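Beta-xylanase (Caldicellulosiruptor kristjanssonii, PDB 7NWN) probably degrades xylan as part of a multimodular xylanase-glucuronoyl esterase, of which this family 9 carbohydrate-binding module is thought to attach to plant polysaccharides. Local coordinates at residues S93-D99 and D111-V117. Numbering follows the deposited sequence.
Sequences SVEIFLD and DDLHYRV. With CA (calcium ion), chain S; EDO (1,2-ethanediol), chain I.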
ATOM      1  N   SER A  93      -8.996   2.513  -7.372  1.00 30.20           N
ATOM      2  CA  SER A  93      -7.558   2.309  -7.360  1.00 32.22           C
ATOM      3  C   SER A  93      -7.097   2.428  -5.913  1.00 30.80           C
ATOM      4  O   SER A  93      -7.845   2.929  -5.064  1.00 31.41           O
ATOM      5  CB  SER A  93      -6.843   3.287  -8.299  1.00 31.90           C
ATOM      6  OG  SER A  93      -7.144   4.613  -7.952  1.00 33.58           O
ATOM      7  N   VAL A  94      -5.912   1.885  -5.630  1.00 32.08           N
ATOM      8  CA  VAL A  94      -5.300   2.110  -4.334  1.00 32.93           C
ATOM      9  C   VAL A  94      -3.968   2.846  -4.557  1.00 33.46           C
ATOM     10  O   VAL A  94      -3.358   2.695  -5.593  1.00 30.46           O
ATOM     11  CB  VAL A  94      -5.104   0.814  -3.513  1.00 35.16           C
ATOM     12  CG1 VAL A  94      -6.388   0.017  -3.315  1.00 33.72           C
ATOM     13  CG2 VAL A  94      -4.003  -0.038  -4.054  1.00 34.91           C
ATOM     14  N   GLU A  95      -3.531   3.650  -3.582  1.00 33.59           N
ATOM     15  CA  GLU A  95      -2.263   4.364  -3.714  1.00 31.85           C
ATOM     16  C   GLU A  95      -1.436   4.075  -2.464  1.00 34.20           C
ATOM     17  O   GLU A  95      -1.986   3.934  -1.361  1.00 31.49           O
ATOM     18  CB  GLU A  95      -2.529   5.865  -3.720  1.00 36.31           C
ATOM     19  CG  GLU A  95      -3.352   6.320  -4.923  1.00 35.51           C
ATOM     20  CD  GLU A  95      -3.545   7.805  -5.070  1.00 40.21           C
ATOM     21  OE1 GLU A  95      -2.944   8.579  -4.281  1.00 41.18           O
ATOM     22  OE2 GLU A  95      -4.301   8.204  -5.967  1.00 41.32           O
ATOM     23  N   ILE A  96      -0.123   3.952  -2.687  1.00 35.88           N
ATOM     24  CA  ILE A  96       0.840   3.614  -1.645  1.00 36.14           C
ATOM     25  C   ILE A  96       1.898   4.713  -1.700  1.00 34.86           C
ATOM     26  O   ILE A  96       2.394   5.011  -2.769  1.00 32.71           O
ATOM     27  CB  ILE A  96       1.446   2.199  -1.873  1.00 36.27           C
ATOM     28  CG1 ILE A  96       0.336   1.134  -1.739  1.00 38.54           C
ATOM     29  CG2 ILE A  96       2.572   1.885  -0.863  1.00 33.21           C
ATOM     30  CD1 ILE A  96       0.682  -0.138  -2.494  1.00 40.70           C
ATOM     31  N   PHE A  97       2.197   5.285  -0.541  1.00 37.29           N
ATOM     32  CA  PHE A  97       3.193   6.332  -0.387  1.00 34.60           C
ATOM     33  C   PHE A  97       4.275   5.811   0.560  1.00 36.77           C
ATOM     34  O   PHE A  97       3.928   5.196   1.567  1.00 34.97           O
ATOM     35  CB  PHE A  97       2.515   7.528   0.290  1.00 38.27           C
ATOM     36  CG  PHE A  97       1.261   8.088  -0.368  1.00 36.51           C
ATOM     37  CD1 PHE A  97       0.035   7.439  -0.248  1.00 34.23           C
ATOM     38  CD2 PHE A  97       1.311   9.294  -1.067  1.00 40.89           C
ATOM     39  CE1 PHE A  97      -1.123   7.996  -0.779  1.00 38.58           C
ATOM     40  CE2 PHE A  97       0.155   9.871  -1.600  1.00 41.27           C
ATOM     41  CZ  PHE A  97      -1.058   9.215  -1.453  1.00 37.80           C
ATOM     42  N   LEU A  98       5.551   6.083   0.243  1.00 37.56           N
ATOM     43  CA  LEU A  98       6.653   5.679   1.111  1.00 42.56           C
ATOM     44  C   LEU A  98       7.706   6.800   1.205  1.00 37.06           C
ATOM     45  O   LEU A  98       8.124   7.359   0.183  1.00 37.03           O
ATOM     46  CB  LEU A  98       7.290   4.403   0.547  1.00 35.10           C
ATOM     47  CG  LEU A  98       8.191   3.625   1.519  1.00 38.93           C
ATOM     48  CD1 LEU A  98       7.391   3.029   2.673  1.00 35.54           C
ATOM     49  CD2 LEU A  98       8.965   2.542   0.753  1.00 41.53           C
ATOM     50  N   ASP A  99       8.110   7.115   2.445  1.00 40.63           N
ATOM     51  CA  ASP A  99       9.253   7.990   2.719  1.00 40.76           C
ATOM     52  C   ASP A  99      10.319   7.065   3.309  1.00 41.46           C
ATOM     53  O   ASP A  99      10.279   6.776   4.510  1.00 41.82           O
ATOM     54  CB  ASP A  99       8.824   9.097   3.690  1.00 40.09           C
ATOM     55  CG  ASP A  99       9.926   9.991   4.318  1.00 43.35           C
ATOM     56  OD1 ASP A  99      11.102   9.976   3.858  1.00 36.26           O
ATOM     57  OD2 ASP A  99       9.580  10.663   5.310  1.00 41.43           O
ATOM     58  N   ASP A 111      14.015  10.196  -2.538  1.00 45.05           N
ATOM     59  CA  ASP A 111      13.703   8.869  -2.042  1.00 49.87           C
ATOM     60  C   ASP A 111      12.186   8.659  -1.809  1.00 51.43           C
ATOM     61  O   ASP A 111      11.804   7.623  -1.263  1.00 48.70           O
ATOM     62  CB  ASP A 111      14.410   8.664  -0.700  1.00 48.38           C
ATOM     63  CG  ASP A 111      13.753   9.496   0.392  1.00 55.38           C
ATOM     64  OD1 ASP A 111      13.643  10.749   0.174  1.00 48.90           O
ATOM     65  OD2 ASP A 111      13.252   8.881   1.402  1.00 43.31           O
ATOM     66  N   ASP A 112      11.325   9.663  -2.082  1.00 45.32           N
ATOM     67  CA  ASP A 112       9.906   9.545  -1.736  1.00 49.01           C
ATOM     68  C   ASP A 112       9.137   8.873  -2.880  1.00 40.05           C
ATOM     69  O   ASP A 112       9.481   9.042  -4.039  1.00 40.83           O
ATOM     70  CB  ASP A 112       9.301  10.877  -1.293  1.00 51.17           C
ATOM     71  CG  ASP A 112       9.971  11.437  -0.035  1.00 51.35           C
ATOM     72  OD1 ASP A 112      10.125  10.673   0.935  1.00 45.54           O
ATOM     73  OD2 ASP A 112      10.288  12.642  -0.023  1.00 50.82           O
ATOM     74  N   LEU A 113       8.192   8.000  -2.529  1.00 40.87           N
ATOM     75  CA  LEU A 113       7.503   7.195  -3.542  1.00 38.61           C
ATOM     76  C   LEU A 113       6.002   7.419  -3.407  1.00 34.72           C
ATOM     77  O   LEU A 113       5.469   7.482  -2.290  1.00 33.46           O
ATOM     78  CB  LEU A 113       7.836   5.709  -3.366  1.00 35.63           C
ATOM     79  CG  LEU A 113       9.334   5.330  -3.323  1.00 39.86           C
ATOM     80  CD1 LEU A 113       9.486   3.826  -3.094  1.00 36.14           C
ATOM     81  CD2 LEU A 113      10.095   5.756  -4.580  1.00 38.03           C
ATOM     82  N   HIS A 114       5.347   7.465  -4.577  1.00 35.74           N
ATOM     83  CA  HIS A 114       3.889   7.496  -4.616  1.00 39.50           C
ATOM     84  C   HIS A 114       3.412   6.710  -5.844  1.00 35.87           C
ATOM     85  O   HIS A 114       3.599   7.148  -6.988  1.00 32.88           O
ATOM     86  CB  HIS A 114       3.388   8.954  -4.580  1.00 39.34           C
ATOM     87  CG  HIS A 114       1.908   9.100  -4.615  1.00 42.33           C
ATOM     88  ND1 HIS A 114       1.288  10.272  -5.000  1.00 41.03           N
ATOM     89  CD2 HIS A 114       0.920   8.222  -4.343  1.00 39.81           C
ATOM     90  CE1 HIS A 114      -0.007  10.122  -4.948  1.00 45.46           C
ATOM     91  NE2 HIS A 114      -0.260   8.875  -4.554  1.00 42.20           N
ATOM     92  N   TYR A 115       2.850   5.532  -5.559  1.00 32.78           N
ATOM     93  CA  TYR A 115       2.445   4.581  -6.594  1.00 33.04           C
ATOM     94  C   TYR A 115       0.933   4.394  -6.495  1.00 32.09           C
ATOM     95  O   TYR A 115       0.354   4.656  -5.440  1.00 30.86           O
ATOM     96  CB  TYR A 115       3.116   3.230  -6.333  1.00 35.72           C
ATOM     97  CG  TYR A 115       4.616   3.228  -6.535  1.00 35.60           C
ATOM     98  CD1 TYR A 115       5.199   3.682  -7.707  1.00 37.26           C
ATOM     99  CD2 TYR A 115       5.455   2.717  -5.553  1.00 37.59           C
ATOM    100  CE1 TYR A 115       6.587   3.664  -7.874  1.00 38.60           C
ATOM    101  CE2 TYR A 115       6.835   2.637  -5.735  1.00 38.17           C
ATOM    102  CZ  TYR A 115       7.412   3.152  -6.881  1.00 42.55           C
ATOM    103  OH  TYR A 115       8.772   3.078  -7.052  1.00 37.28           O
ATOM    104  N   ARG A 116       0.337   3.926  -7.597  1.00 33.90           N
ATOM    105  CA  ARG A 116      -1.119   3.714  -7.688  1.00 33.95           C
ATOM    106  C   ARG A 116      -1.328   2.480  -8.565  1.00 28.88           C
ATOM    107  O   ARG A 116      -0.557   2.280  -9.503  1.00 29.81           O
ATOM    108  CB  ARG A 116      -1.795   4.931  -8.372  1.00 33.90           C
ATOM    109  CG  ARG A 116      -3.331   4.885  -8.471  1.00 34.22           C
ATOM    110  CD  ARG A 116      -3.920   6.108  -9.246  1.00 36.16           C
ATOM    111  NE  ARG A 116      -3.651   7.362  -8.508  1.00 36.55           N
ATOM    112  CZ  ARG A 116      -2.640   8.208  -8.763  1.00 34.37           C
ATOM    113  NH1 ARG A 116      -1.825   8.010  -9.794  1.00 35.41           N
ATOM    114  NH2 ARG A 116      -2.451   9.246  -7.965  1.00 35.52           N
ATOM    115  N   VAL A 117      -2.352   1.659  -8.239  1.00 31.16           N
ATOM    116  CA  VAL A 117      -2.723   0.551  -9.110  1.00 30.17           C
ATOM    117  C   VAL A 117      -4.246   0.450  -9.038  1.00 28.95           C
ATOM    118  O   VAL A 117      -4.830   0.590  -7.949  1.00 30.21           O
ATOM    119  CB  VAL A 117      -2.025  -0.779  -8.706  1.00 33.10           C
ATOM    120  CG1 VAL A 117      -2.230  -1.143  -7.241  1.00 27.65           C
ATOM    121  CG2 VAL A 117      -2.370  -1.948  -9.616  1.00 30.63           C
TER
HETATM  122 CA    CA S 318      12.121  10.765   2.131  0.60 51.82          CA
HETATM  123  C1  EDO I 308      11.247  11.573  -6.504  1.00 82.93           C
HETATM  124  O1  EDO I 308      10.211  11.582  -5.464  1.00 60.64           O
HETATM  125  C2  EDO I 308      11.254  10.669  -7.728  1.00 73.73           C
HETATM  126  O2  EDO I 308      10.322  10.960  -8.789  1.00 85.22           O
HETATM  127  O   HOH W   1      10.773  12.797   2.720  1.00 54.89           O
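The carboxylate of Glu-95 is shared between His-114 and Arg-116, two residues of the neighbouring strand that lie on the same sheet face. His-114 NE2 donates a hydrogen bond to Glu-95 OE1 at 2.7 Å; the oxygen sits in the imidazole plane, while the donor comes from 56° out of the carboxylate plane. Arg-116 NE reaches Glu-95 OE2 at 2.8 Å in a salt bridge, and NH2 adds a weak bond to that same oxygen. The arginine starts with CG anti to its backbone N (chi1 -177°) and bends at chi3, laying its guanidinium nearly perpendicular to the carboxylate, 85° between planes. Were the glutamate replaced by alanine, His-114 NE2 would probably lose this acceptor and Arg-116 NE its carboxylate, and the imidazole would be less firmly fixed in rotation. Flat and aromatic, Phe-97 suits its place beside the histidine: the rings form an offset stack with centroids 3.9 Å apart, Phe-97 CE2 over the middle of the imidazole.

Beneath these side chains, paired backbone bonds at Val-94 with Val-117, Ile-96 with Tyr-115 and Leu-98 with Leu-113 set the register. The branched side chains of Val-94, Ile-96 and Leu-98 line the other face, where they meet strands 69-77 and 143-151.

At the far end aspartates suit a calcium ion: Asp-99 OD1 binds it at 2.1 Å, Asp-112 OD1 at 2.3 Å and Asp-111 through both oxygens, with Asp-103 and a water completing the site. Backbone N-H groups of the connecting loop hold the carboxylates: Asn-101 at Asp-111 OD2, Arg-104 at Asp-99 OD2, Gln-109 at Asp-112 OD2. Farther out, Asn-169 also bonds Glu-95 OE2, and Asp-126 takes Arg-116 NH2 in a second salt bridge. Two antiparallel strands, tied by calcium where the 100-110 loop joins them, thus form part of the beta-sandwich expected of a family 9 carbohydrate-binding module.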